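Local coordinates for hypothetical protein Atu2327 (Agrobacterium tumefaciens, PDB 2O8I), which is of unknown function but probably acts as an OHCU decarboxylase, removing CO2 from 2-oxo-4-hydroxy-4-carboxy-5-ureidoimidazoline on the route from urate to allantoin, at residues R49-S52 and E53-L57. Numbering follows the deposited sequence.
Sequences RVAS and EAERL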
loop_
_atom_site.group_PDB
_atom_site.type_symbol
_atom_site.label_atom_id
_atom_site.label_comp_id
_atom_site.label_asym_id
_atom_site.label_seq_id
_atom_site.Cartn_x
_atom_site.Cartn_y
_atom_site.Cartn_z
ATOM N N ARG A 49 -18.532 0.079 -11.179
ATOM C CA ARG A 49 -19.861 0.620 -11.079
ATOM C C ARG A 49 -20.945 -0.430 -11.168
ATOM O O ARG A 49 -22.038 -0.222 -10.696
ATOM C CB ARG A 49 -20.069 1.656 -12.153
ATOM C CG ARG A 49 -19.729 2.990 -11.652
ATOM C CD ARG A 49 -19.174 3.817 -12.762
ATOM N NE ARG A 49 -18.674 5.055 -12.204
ATOM C CZ ARG A 49 -18.643 6.210 -12.847
ATOM N NH1 ARG A 49 -19.082 6.310 -14.086
ATOM N NH2 ARG A 49 -18.170 7.270 -12.223
ATOM N N VAL A 50 -20.634 -1.560 -11.764
ATOM C CA VAL A 50 -21.638 -2.541 -12.106
ATOM C C VAL A 50 -21.595 -3.741 -11.164
ATOM O O VAL A 50 -22.418 -4.637 -11.249
ATOM C CB VAL A 50 -21.488 -2.905 -13.617
ATOM C CG1 VAL A 50 -21.118 -4.383 -13.859
ATOM C CG2 VAL A 50 -22.721 -2.435 -14.384
ATOM N N ALA A 51 -20.617 -3.719 -10.265
ATOM C CA ALA A 51 -20.397 -4.734 -9.241
ATOM C C ALA A 51 -21.519 -4.620 -8.216
ATOM O O ALA A 51 -22.162 -3.583 -8.136
ATOM C CB ALA A 51 -19.055 -4.495 -8.589
ATOM N N SER A 52 -21.766 -5.670 -7.441
ATOM C CA SER A 52 -22.879 -5.662 -6.493
ATOM C C SER A 52 -22.552 -4.606 -5.439
ATOM O O SER A 52 -21.390 -4.197 -5.336
ATOM C CB SER A 52 -23.060 -7.060 -5.874
ATOM O OG SER A 52 -21.941 -7.449 -5.068
ATOM N N GLU A 53 -23.543 -4.135 -4.671
ATOM C CA GLU A 53 -23.208 -3.243 -3.532
ATOM C C GLU A 53 -22.279 -3.921 -2.501
ATOM O O GLU A 53 -21.379 -3.269 -1.982
ATOM C CB GLU A 53 -24.444 -2.602 -2.856
ATOM C CG GLU A 53 -25.219 -1.490 -3.675
ATOM C CD GLU A 53 -24.319 -0.396 -4.316
ATOM O OE1 GLU A 53 -24.317 0.776 -3.858
ATOM O OE2 GLU A 53 -23.629 -0.712 -5.305
ATOM N N ALA A 54 -22.468 -5.217 -2.227
ATOM C CA ALA A 54 -21.525 -5.949 -1.362
ATOM C C ALA A 54 -20.087 -5.856 -1.901
ATOM O O ALA A 54 -19.150 -5.619 -1.142
ATOM C CB ALA A 54 -21.933 -7.428 -1.200
ATOM N N GLU A 55 -19.934 -6.052 -3.213
ATOM C CA GLU A 55 -18.609 -6.061 -3.825
ATOM C C GLU A 55 -17.948 -4.691 -3.730
ATOM O O GLU A 55 -16.782 -4.598 -3.336
ATOM C CB GLU A 55 -18.664 -6.580 -5.272
ATOM C CG GLU A 55 -18.972 -8.093 -5.383
ATOM C CD GLU A 55 -19.255 -8.543 -6.835
ATOM O OE1 GLU A 55 -19.748 -7.702 -7.649
ATOM O OE2 GLU A 55 -18.982 -9.734 -7.159
ATOM N N ARG A 56 -18.698 -3.638 -4.043
ATOM C CA ARG A 56 -18.229 -2.276 -3.872
ATOM C C ARG A 56 -17.842 -1.986 -2.408
ATOM O O ARG A 56 -16.800 -1.351 -2.130
ATOM C CB ARG A 56 -19.261 -1.290 -4.401
ATOM C CG ARG A 56 -19.415 -1.392 -5.922
ATOM C CD ARG A 56 -20.774 -0.885 -6.471
ATOM N NE ARG A 56 -21.074 0.496 -6.080
ATOM C CZ ARG A 56 -20.505 1.587 -6.600
ATOM N NH1 ARG A 56 -19.583 1.500 -7.555
ATOM N NH2 ARG A 56 -20.847 2.785 -6.144
ATOM N N LEU A 57 -18.644 -2.488 -1.472
ATOM C CA LEU A 57 -18.333 -2.334 -0.044
ATOM C C LEU A 57 -17.017 -3.042 0.307
ATOM O O LEU A 57 -16.211 -2.518 1.119
ATOM C CB LEU A 57 -19.475 -2.830 0.844
ATOM C CG LEU A 57 -19.259 -2.619 2.349
ATOM C CD1 LEU A 57 -19.236 -1.124 2.702
ATOM C CD2 LEU A 57 -20.344 -3.344 3.174
#
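The carboxylate of Glu55 turns back to the residue that opens its helix: Glu55 OE1 accepts from Ser52 N at 2.9 Å, on the anti side of the carboxylate and 28° out of its plane. The same oxygen, Glu55 OE1, sits 3.4 Å from CB of Ala51, while OE2 is salt-bridged to Arg24 of helix 19-27, so both oxygens of this group are engaged. The guanidinium of Arg56 makes a cation-pi contact with Phe48 and brings NH1 obliquely to within 3.6 Å of Arg49 CA. Its chain bends at chi3 (56°) as it passes the linker, with Arg56 CD 3.5 Å from Ala51 O. Arg56 NE pairs with Glu53 OE2 at 2.9 Å; NH1 bonds to Phe48 O, which ties the new helix to the end of helix 37-50. Ser52 returns the Glu55 bond. With chi1 at 65°, Ser52 OG lies between backbone N and carbonyl carbon and accepts from Glu55 N at 3.1 Å. Its carbonyl oxygen meanwhile receives Arg56 N, the first i to i+4 link of helix 53-62. Reciprocal bonds between Ser52 at the N-cap and Glu55 three residues on make a classic capping box, here starting a helix after a tight interhelical turn.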